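Local structure of amidohydrolase (Staphylococcus aureus, 3NUR) at residues I25-H30 against A348-L353; Q88-S93 against N127-F132; S285-P290 against I308-Y313. The protein is a putative metal-dependent hydrolase of the amidohydrolase family, which probably cleaves carbon-nitrogen bonds other than peptide bonds in a still unidentified substrate. All coordinates share one frame; numbering follows the deposited sequence.

In the fold
The three contacts belong to one TIM barrel. Along the chain, interactions 2 and 3 follow one another, and both are nested inside the long loop closed by interaction 1. Interactions 1 and 2 share the parallel sheet of strands 24-31, 87-94 and 129-131, and their centres are about 7 Å apart. Interaction 3 lies about 11 Å from interaction 1, centre to centre, and about 17 Å from interaction 2. It touches interaction 1 where Phe27 N probably hydrogen-bonds to Tyr313 O and Leu350 packs on Tyr287. Strand 24-31 therefore has 87-94 and 308-313 as neighbours, and it carries two calcium ligands.

Interaction 1: I25-H30 against A348-L353. With CA (calcium ion), chain B.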
loop_
_atom_site.group_PDB
_atom_site.type_symbol
_atom_site.label_atom_id
_atom_site.label_comp_id
_atom_site.label_asym_id
_atom_site.label_seq_id
_atom_site.Cartn_x
_atom_site.Cartn_y
_atom_site.Cartn_z
ATOM N N ILE A 25 9.992 -7.341 -8.589
ATOM C CA ILE A 25 8.984 -7.699 -7.584
ATOM C C ILE A 25 8.078 -6.442 -7.574
ATOM O O ILE A 25 8.585 -5.332 -7.370
ATOM C CB ILE A 25 9.566 -7.993 -6.177
ATOM C CG1 ILE A 25 10.566 -9.178 -6.192
ATOM C CG2 ILE A 25 8.422 -8.271 -5.167
ATOM C CD1 ILE A 25 11.453 -9.283 -4.874
ATOM N N THR A 26 6.768 -6.601 -7.817
ATOM C CA THR A 26 5.839 -5.455 -7.851
ATOM C C THR A 26 4.929 -5.501 -6.601
ATOM O O THR A 26 4.410 -6.573 -6.237
ATOM C CB THR A 26 5.138 -5.311 -9.202
ATOM O OG1 THR A 26 4.502 -6.538 -9.521
ATOM C CG2 THR A 26 6.092 -4.900 -10.354
ATOM N N PHE A 27 4.764 -4.348 -5.936
ATOM C CA PHE A 27 4.129 -4.285 -4.619
ATOM C C PHE A 27 2.670 -3.846 -4.478
ATOM O O PHE A 27 2.103 -3.983 -3.384
ATOM C CB PHE A 27 5.033 -3.498 -3.670
ATOM C CG PHE A 27 6.187 -4.301 -3.127
ATOM C CD1 PHE A 27 6.118 -4.877 -1.861
ATOM C CD2 PHE A 27 7.355 -4.466 -3.873
ATOM C CE1 PHE A 27 7.184 -5.629 -1.355
ATOM C CE2 PHE A 27 8.436 -5.191 -3.353
ATOM C CZ PHE A 27 8.342 -5.763 -2.098
ATOM N N GLU A 28 2.075 -3.272 -5.536
ATOM C CA GLU A 28 0.689 -2.802 -5.428
ATOM C C GLU A 28 -0.080 -3.403 -6.570
ATOM O O GLU A 28 -0.290 -2.754 -7.581
ATOM C CB GLU A 28 0.628 -1.254 -5.423
ATOM C CG GLU A 28 -0.703 -0.723 -4.899
ATOM C CD GLU A 28 -0.874 0.768 -5.121
ATOM O OE1 GLU A 28 -1.840 1.153 -5.815
ATOM O OE2 GLU A 28 -0.016 1.550 -4.643
ATOM N N GLU A 29 -0.386 -4.697 -6.461
ATOM C CA GLU A 29 -1.016 -5.462 -7.541
ATOM C C GLU A 29 -2.265 -6.074 -6.940
ATOM O O GLU A 29 -2.187 -6.698 -5.870
ATOM C CB GLU A 29 -0.002 -6.518 -8.034
ATOM C CG GLU A 29 1.426 -5.946 -8.184
ATOM C CD GLU A 29 1.591 -4.644 -8.965
ATOM O OE1 GLU A 29 0.971 -4.505 -10.043
ATOM O OE2 GLU A 29 2.342 -3.754 -8.497
ATOM N N HIS A 30 -3.416 -5.840 -7.596
ATOM C CA HIS A 30 -4.705 -6.170 -7.013
ATOM C C HIS A 30 -5.470 -7.328 -7.578
ATOM O O HIS A 30 -5.380 -7.641 -8.763
ATOM C CB HIS A 30 -5.599 -4.918 -7.025
ATOM C CG HIS A 30 -4.968 -3.729 -6.353
ATOM N ND1 HIS A 30 -4.763 -3.698 -4.978
ATOM C CD2 HIS A 30 -4.552 -2.551 -6.885
ATOM C CE1 HIS A 30 -4.215 -2.519 -4.717
ATOM N NE2 HIS A 30 -4.061 -1.794 -5.831
ATOM N N ALA A 348 13.102 -7.905 -1.905
ATOM C CA ALA A 348 13.471 -9.268 -1.482
ATOM C C ALA A 348 13.956 -9.245 -0.012
ATOM O O ALA A 348 13.590 -10.131 0.771
ATOM C CB ALA A 348 14.570 -9.807 -2.390
ATOM N N LYS A 349 14.693 -8.187 0.381
ATOM C CA LYS A 349 15.160 -8.039 1.770
ATOM C C LYS A 349 13.968 -7.823 2.711
ATOM O O LYS A 349 13.847 -8.496 3.743
ATOM C CB LYS A 349 16.191 -6.912 1.900
ATOM C CG LYS A 349 17.543 -7.307 1.326
ATOM C CD LYS A 349 18.570 -6.185 1.369
ATOM C CE LYS A 349 19.769 -6.481 0.482
ATOM N NZ LYS A 349 20.445 -7.763 0.831
ATOM N N LEU A 350 13.063 -6.920 2.316
ATOM C CA LEU A 350 11.866 -6.586 3.094
ATOM C C LEU A 350 10.948 -7.808 3.320
ATOM O O LEU A 350 10.444 -8.000 4.433
ATOM C CB LEU A 350 11.088 -5.476 2.356
ATOM C CG LEU A 350 9.806 -4.946 3.047
ATOM C CD1 LEU A 350 10.108 -4.420 4.449
ATOM C CD2 LEU A 350 9.160 -3.858 2.205
ATOM N N LEU A 351 10.744 -8.620 2.276
ATOM C CA LEU A 351 9.873 -9.803 2.302
ATOM C C LEU A 351 10.563 -11.074 2.833
ATOM O O LEU A 351 9.903 -12.113 2.957
ATOM C CB LEU A 351 9.331 -10.104 0.889
ATOM C CG LEU A 351 8.477 -9.035 0.180
ATOM C CD1 LEU A 351 8.245 -9.421 -1.270
ATOM C CD2 LEU A 351 7.159 -8.813 0.871
ATOM N N GLY A 352 11.864 -10.992 3.084
ATOM C CA GLY A 352 12.663 -12.124 3.547
ATOM C C GLY A 352 12.769 -13.220 2.502
ATOM O O GLY A 352 12.684 -14.398 2.843
ATOM N N LEU A 353 12.921 -12.848 1.217
ATOM C CA LEU A 353 13.043 -13.819 0.120
ATOM C C LEU A 353 14.479 -14.282 -0.080
ATOM O O LEU A 353 15.385 -13.458 -0.163
ATOM C CB LEU A 353 12.457 -13.280 -1.201
ATOM C CG LEU A 353 11.028 -12.716 -1.194
ATOM C CD1 LEU A 353 10.599 -12.326 -2.591
ATOM C CD2 LEU A 353 10.014 -13.698 -0.598
HETATM CA CA CA B . -3.867 0.518 -6.147
HETATM O O HOH W 1 -4.014 2.601 -6.779
HETATM O O HOH W 2 -6.097 0.590 -6.495
#
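The backbones of 25-30 and 348-353 stay well apart, with Ile25 CA and Ala348 CA the nearest pair at 7.7 Å, so the gap is bridged by side chains reaching across from Ile25 and Phe27. Ile25 does this with two branches. Its CD1 reaches the helix end, 3.7 Å from Ala348 N, and meets Leu353 CD1 tip to tip at 3.9 Å. CG2, set anti to the backbone N by chi1 of -60°, faces Leu351 CD1 instead. The Ile25 and Leu351 side chains slide past each other in opposite directions. Phe27 makes contact through CZ and CE1: CZ lies 3.8 Å from Leu351 CD1, and Phe27 CE1 sits near both Leu351 methyls. Leu350 CD2 makes a looser contact with CE1. The side-chain pairs are all apolar. In the TIM barrel this is the place where the C-terminal end of the last helix, 336-351, packs against Ile25 and Phe27 of the first strand. That helix closes with a Schellman motif: Gly352 has positive phi, and Leu353 N bonds back to Ala348 O at 2.8 Å. The turn brings Leu353 round to Ile25. Strand 24-31 turns a corner at Phe27, and beyond it Glu28 and His30 bind the calcium ion. Glu28 is extended, and its OE1 lies 2.1 Å from the calcium. His30 NE2 binds it at 2.3 Å, and two waters, His192 and Asp316 complete the site. Glu28 OE2 is held by Ser291. Glu29 OE2 accepts a hydrogen bond from Glu28 N, which lies above the carboxylate plane. It also accepts one from Ala315 N.

Interaction 2: Q88-S93 against N127-F132; sequences QIQVLS and NRFVGF
Gln88 O accepts a hydrogen bond from Arg128 NE at 2.9 Å, with an N-H...O angle of 162°, and a CA-H...O contact from Arg128 CA at 3.4 Å. The carbonyl oxygen lies in the guanidinium plane, at its edge, while NE is tilted from the carbonyl plane. Bends at chi2 and chi3 fold the Arg128 chain back to reach it. On the same edge of the guanidinium, NH2 bonds to Val87 O and Asn83 OD1. Four backbone bonds then join the strands in parallel register. Gln90 N and Leu92 N donate to Arg128 O and Val130 O, and Val130 N and Phe132 N donate to Gln90 O and Leu92 O. Leu92 N to Val130 O is the shortest of the four at 2.8 Å. On one face of the sheet, Val91 CG1 stands over the centre of the Phe132 ring, 3.4 Å from the centroid and 4° off the ring normal. This is a close CH-pi contact. With chi1 at -178°, CG1 lies anti to the backbone N and is the branch that meets the ring. Nearby, Ile89 CG2 touches Val130 CG2 at 3.9 Å. The other face carries Gln90, Leu92 and Phe129. Leu92 CD1 comes to Phe129 CD1 at 3.5 Å, and the Gln90 side chain runs beside the ring in the same direction. The two strands and helix 104-124 between them form a beta-alpha-beta unit. Leu118 and Tyr121 of that helix cover Leu92, Arg78 of helix 75-84 touches Leu92 and Phe129, and strand 24-31 borders 87-94 along its other edge.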
loop_
_atom_site.group_PDB
_atom_site.type_symbol
_atom_site.label_atom_id
_atom_site.label_comp_id
_atom_site.label_asym_id
_atom_site.label_seq_id
_atom_site.Cartn_x
_atom_site.Cartn_y
_atom_site.Cartn_z
ATOM N N GLN A 88 8.726 -10.785 -12.117
ATOM C CA GLN A 88 8.873 -12.146 -11.595
ATOM C C GLN A 88 7.779 -12.382 -10.563
ATOM O O GLN A 88 7.167 -13.445 -10.560
ATOM C CB GLN A 88 10.258 -12.326 -10.944
ATOM C CG GLN A 88 10.531 -13.725 -10.341
ATOM C CD GLN A 88 10.493 -14.838 -11.364
ATOM O OE1 GLN A 88 9.870 -15.883 -11.149
ATOM N NE2 GLN A 88 11.126 -14.628 -12.511
ATOM N N ILE A 89 7.564 -11.404 -9.647
ATOM C CA ILE A 89 6.575 -11.566 -8.585
ATOM C C ILE A 89 5.622 -10.398 -8.477
ATOM O O ILE A 89 6.057 -9.237 -8.475
ATOM C CB ILE A 89 7.304 -11.779 -7.216
ATOM C CG1 ILE A 89 8.169 -13.062 -7.202
ATOM C CG2 ILE A 89 6.351 -11.697 -6.006
ATOM C CD1 ILE A 89 9.089 -13.166 -6.028
ATOM N N GLN A 90 4.321 -10.715 -8.281
ATOM C CA GLN A 90 3.349 -9.719 -7.902
ATOM C C GLN A 90 3.028 -10.017 -6.432
ATOM O O GLN A 90 2.775 -11.179 -6.072
ATOM C CB GLN A 90 2.053 -9.789 -8.730
ATOM C CG GLN A 90 2.151 -9.059 -10.048
ATOM C CD GLN A 90 0.806 -8.913 -10.743
ATOM O OE1 GLN A 90 0.660 -8.181 -11.741
ATOM N NE2 GLN A 90 -0.224 -9.544 -10.207
ATOM N N VAL A 91 3.030 -8.977 -5.606
ATOM C CA VAL A 91 2.614 -9.058 -4.194
ATOM C C VAL A 91 1.127 -8.692 -4.277
ATOM O O VAL A 91 0.775 -7.573 -4.692
ATOM C CB VAL A 91 3.418 -8.131 -3.242
ATOM C CG1 VAL A 91 2.953 -8.317 -1.808
ATOM C CG2 VAL A 91 4.925 -8.382 -3.343
ATOM N N LEU A 92 0.247 -9.673 -4.005
ATOM C CA LEU A 92 -1.183 -9.499 -4.233
ATOM C C LEU A 92 -1.976 -8.991 -3.016
ATOM O O LEU A 92 -1.783 -9.480 -1.900
ATOM C CB LEU A 92 -1.803 -10.821 -4.765
ATOM C CG LEU A 92 -1.345 -11.321 -6.150
ATOM C CD1 LEU A 92 -2.007 -12.667 -6.499
ATOM C CD2 LEU A 92 -1.685 -10.331 -7.224
ATOM N N SER A 93 -2.867 -8.007 -3.260
ATOM C CA SER A 93 -3.738 -7.399 -2.247
ATOM C C SER A 93 -5.144 -7.197 -2.802
ATOM O O SER A 93 -5.282 -7.065 -4.007
ATOM C CB SER A 93 -3.182 -6.049 -1.837
ATOM O OG SER A 93 -3.076 -5.193 -2.966
ATOM N N ASN A 127 5.946 -19.496 -7.247
ATOM C CA ASN A 127 7.132 -18.768 -7.690
ATOM C C ASN A 127 6.792 -17.390 -8.258
ATOM O O ASN A 127 7.696 -16.575 -8.424
ATOM C CB ASN A 127 7.907 -19.588 -8.722
ATOM C CG ASN A 127 8.419 -20.896 -8.167
ATOM O OD1 ASN A 127 7.987 -21.977 -8.576
ATOM N ND2 ASN A 127 9.313 -20.832 -7.189
ATOM N N ARG A 128 5.506 -17.110 -8.516
ATOM C CA ARG A 128 5.125 -15.841 -9.151
ATOM C C ARG A 128 4.352 -14.885 -8.273
ATOM O O ARG A 128 4.129 -13.740 -8.669
ATOM C CB ARG A 128 4.318 -16.107 -10.445
ATOM C CG ARG A 128 4.965 -17.063 -11.461
ATOM C CD ARG A 128 6.330 -16.600 -12.015
ATOM N NE ARG A 128 6.304 -15.259 -12.623
ATOM C CZ ARG A 128 5.947 -15.000 -13.878
ATOM N NH1 ARG A 128 5.572 -15.990 -14.690
ATOM N NH2 ARG A 128 5.972 -13.754 -14.338
ATOM N N PHE A 129 3.891 -15.364 -7.122
ATOM C CA PHE A 129 3.057 -14.554 -6.240
ATOM C C PHE A 129 3.412 -14.673 -4.784
ATOM O O PHE A 129 3.864 -15.721 -4.315
ATOM C CB PHE A 129 1.571 -14.897 -6.444
ATOM C CG PHE A 129 1.085 -14.729 -7.862
ATOM C CD1 PHE A 129 0.869 -13.458 -8.399
ATOM C CD2 PHE A 129 0.882 -15.835 -8.678
ATOM C CE1 PHE A 129 0.448 -13.307 -9.719
ATOM C CE2 PHE A 129 0.443 -15.683 -9.995
ATOM C CZ PHE A 129 0.216 -14.419 -10.504
ATOM N N VAL A 130 3.202 -13.575 -4.075
ATOM C CA VAL A 130 3.363 -13.458 -2.630
ATOM C C VAL A 130 2.055 -12.767 -2.164
ATOM O O VAL A 130 1.517 -11.911 -2.881
ATOM C CB VAL A 130 4.646 -12.667 -2.265
ATOM C CG1 VAL A 130 4.644 -12.236 -0.807
ATOM C CG2 VAL A 130 5.897 -13.502 -2.554
ATOM N N GLY A 131 1.544 -13.147 -0.998
ATOM C CA GLY A 131 0.297 -12.539 -0.544
ATOM C C GLY A 131 0.432 -11.501 0.544
ATOM O O GLY A 131 1.289 -11.613 1.427
ATOM N N PHE A 132 -0.433 -10.480 0.468
ATOM C CA PHE A 132 -0.594 -9.465 1.498
ATOM C C PHE A 132 -1.985 -9.695 2.074
ATOM O O PHE A 132 -2.941 -9.963 1.320
ATOM C CB PHE A 132 -0.435 -8.023 0.939
ATOM C CG PHE A 132 0.954 -7.401 1.058
ATOM C CD1 PHE A 132 2.016 -8.119 1.599
ATOM C CD2 PHE A 132 1.205 -6.122 0.573
ATOM C CE1 PHE A 132 3.297 -7.543 1.713
ATOM C CE2 PHE A 132 2.489 -5.553 0.670
ATOM C CZ PHE A 132 3.516 -6.260 1.262
#

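Interaction 3: S285-P290 against I308-Y313; sequences SFYITP and IDRILY
The guanidinium of Arg310 lies flat on the ring of Tyr287, with planes at 20° and centres 4.0 Å apart. This is a cation-pi stack, with CZ over one ring face and displaced toward the rim, and Arg310 NH2 is 3.4 Å from Tyr287 CE2. The arginine reaches this place by folding at chi2 and chi3. The same fold turns its NE to Phe286 O at 2.9 Å, with the oxygen in the guanidinium plane. NH2 adds a weak bond to that oxygen and a further one to Asn248. Leu312 comes to the tyrosine obliquely, its CD1 3.6 Å from Tyr287 CB. Thr289 CG2 rests on Leu312 CB at 3.9 Å, and Pro290 crosses the Tyr313 side chain at about a right angle. The two backbones form a single bridge, at Ile288 and Ile311. Ile288 N donates to Arg310 O at 2.8 Å, and Leu312 N donates to Ile288 O. Segment 308-313 thus runs along the outer edge of strand 286-288, the side away from 249-251, and leads from helix 296-306 toward the metal ligand Asp316. The guanidinium is gripped in two directions: in its plane by Phe286 O, and over one face by the tyrosine ring, while NH2 also bonds to Asn248 OD1. This probably fixes its rotation, and the pi face and the oxygens should favour its positive charge.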
loop_
_atom_site.group_PDB
_atom_site.type_symbol
_atom_site.label_atom_id
_atom_site.label_comp_id
_atom_site.label_asym_id
_atom_site.label_seq_id
_atom_site.Cartn_x
_atom_site.Cartn_y
_atom_site.Cartn_z
ATOM N N SER A 285 11.492 4.304 8.220
ATOM C CA SER A 285 10.375 3.387 8.517
ATOM C C SER A 285 9.339 3.286 7.392
ATOM O O SER A 285 8.335 2.588 7.549
ATOM C CB SER A 285 9.697 3.807 9.818
ATOM O OG SER A 285 10.622 3.818 10.889
ATOM N N PHE A 286 9.557 3.995 6.274
ATOM C CA PHE A 286 8.638 3.921 5.139
ATOM C C PHE A 286 9.360 3.502 3.887
ATOM O O PHE A 286 10.550 3.774 3.738
ATOM C CB PHE A 286 7.974 5.302 4.873
ATOM C CG PHE A 286 6.772 5.584 5.743
ATOM C CD1 PHE A 286 5.480 5.423 5.247
ATOM C CD2 PHE A 286 6.931 6.002 7.066
ATOM C CE1 PHE A 286 4.361 5.658 6.062
ATOM C CE2 PHE A 286 5.811 6.251 7.879
ATOM C CZ PHE A 286 4.538 6.093 7.365
ATOM N N TYR A 287 8.618 2.861 2.964
ATOM C CA TYR A 287 9.083 2.539 1.615
ATOM C C TYR A 287 8.092 3.247 0.695
ATOM O O TYR A 287 6.918 3.390 1.038
ATOM C CB TYR A 287 9.035 1.031 1.312
ATOM C CG TYR A 287 10.168 0.282 1.966
ATOM C CD1 TYR A 287 11.356 0.035 1.279
ATOM C CD2 TYR A 287 10.059 -0.178 3.274
ATOM C CE1 TYR A 287 12.397 -0.673 1.875
ATOM C CE2 TYR A 287 11.089 -0.895 3.877
ATOM C CZ TYR A 287 12.263 -1.130 3.176
ATOM O OH TYR A 287 13.272 -1.847 3.769
ATOM N N ILE A 288 8.554 3.686 -0.454
ATOM C CA ILE A 288 7.667 4.396 -1.382
ATOM C C ILE A 288 7.607 3.628 -2.717
ATOM O O ILE A 288 8.642 3.169 -3.201
ATOM C CB ILE A 288 8.173 5.857 -1.560
ATOM C CG1 ILE A 288 7.910 6.709 -0.287
ATOM C CG2 ILE A 288 7.580 6.517 -2.825
ATOM C CD1 ILE A 288 8.600 8.073 -0.255
ATOM N N THR A 289 6.420 3.585 -3.349
ATOM C CA THR A 289 6.272 2.962 -4.666
ATOM C C THR A 289 5.649 3.954 -5.668
ATOM O O THR A 289 5.024 4.929 -5.239
ATOM C CB THR A 289 5.434 1.632 -4.639
ATOM O OG1 THR A 289 4.041 1.881 -4.928
ATOM C CG2 THR A 289 5.630 0.772 -3.392
ATOM N N PRO A 290 5.770 3.680 -6.992
ATOM C CA PRO A 290 5.182 4.582 -7.991
ATOM C C PRO A 290 3.707 4.303 -8.268
ATOM O O PRO A 290 3.062 5.115 -8.925
ATOM C CB PRO A 290 5.973 4.258 -9.269
ATOM C CG PRO A 290 6.970 3.204 -8.911
ATOM C CD PRO A 290 6.547 2.599 -7.638
ATOM N N ILE A 308 17.490 5.771 -2.602
ATOM C CA ILE A 308 17.249 4.563 -3.385
ATOM C C ILE A 308 16.871 3.332 -2.558
ATOM O O ILE A 308 16.094 2.524 -3.039
ATOM C CB ILE A 308 18.466 4.278 -4.320
ATOM C CG1 ILE A 308 18.052 3.488 -5.548
ATOM C CG2 ILE A 308 19.653 3.645 -3.592
ATOM C CD1 ILE A 308 17.587 4.467 -6.697
ATOM N N ASP A 309 17.397 3.204 -1.322
ATOM C CA ASP A 309 17.149 2.023 -0.493
ATOM C C ASP A 309 15.695 1.898 -0.049
ATOM O O ASP A 309 15.314 0.855 0.473
ATOM C CB ASP A 309 18.064 2.035 0.749
ATOM C CG ASP A 309 19.547 1.837 0.467
ATOM O OD1 ASP A 309 19.884 0.950 -0.348
ATOM O OD2 ASP A 309 20.370 2.504 1.133
ATOM N N ARG A 310 14.916 2.976 -0.197
ATOM C CA ARG A 310 13.536 3.031 0.295
ATOM C C ARG A 310 12.503 2.991 -0.819
ATOM O O ARG A 310 11.307 3.145 -0.552
ATOM C CB ARG A 310 13.347 4.293 1.192
ATOM C CG ARG A 310 14.360 4.434 2.352
ATOM C CD ARG A 310 14.511 3.204 3.249
ATOM N NE ARG A 310 13.266 2.913 3.961
ATOM C CZ ARG A 310 13.179 2.086 5.001
ATOM N NH1 ARG A 310 14.260 1.460 5.453
ATOM N NH2 ARG A 310 12.011 1.884 5.599
ATOM N N ILE A 311 12.940 2.747 -2.061
ATOM C CA ILE A 311 12.015 2.713 -3.194
ATOM C C ILE A 311 11.733 1.283 -3.640
ATOM O O ILE A 311 12.658 0.505 -3.888
ATOM C CB ILE A 311 12.513 3.617 -4.365
ATOM C CG1 ILE A 311 12.737 5.084 -3.891
ATOM C CG2 ILE A 311 11.567 3.557 -5.575
ATOM C CD1 ILE A 311 13.542 5.932 -4.886
ATOM N N LEU A 312 10.447 0.955 -3.755
ATOM C CA LEU A 312 9.988 -0.352 -4.231
ATOM C C LEU A 312 9.240 -0.159 -5.538
ATOM O O LEU A 312 8.785 0.941 -5.803
ATOM C CB LEU A 312 9.063 -1.032 -3.196
ATOM C CG LEU A 312 9.642 -1.288 -1.813
ATOM C CD1 LEU A 312 8.555 -1.805 -0.857
ATOM C CD2 LEU A 312 10.829 -2.246 -1.871
ATOM N N TYR A 313 9.152 -1.200 -6.376
ATOM C CA TYR A 313 8.470 -1.095 -7.661
ATOM C C TYR A 313 7.019 -1.562 -7.550
ATOM O O TYR A 313 6.692 -2.341 -6.658
ATOM C CB TYR A 313 9.264 -1.860 -8.737
ATOM C CG TYR A 313 9.195 -1.274 -10.131
ATOM C CD1 TYR A 313 9.108 0.101 -10.332
ATOM C CD2 TYR A 313 9.267 -2.096 -11.257
ATOM C CE1 TYR A 313 9.096 0.650 -11.618
ATOM C CE2 TYR A 313 9.256 -1.561 -12.548
ATOM C CZ TYR A 313 9.161 -0.189 -12.722
ATOM O OH TYR A 313 9.130 0.335 -13.995
#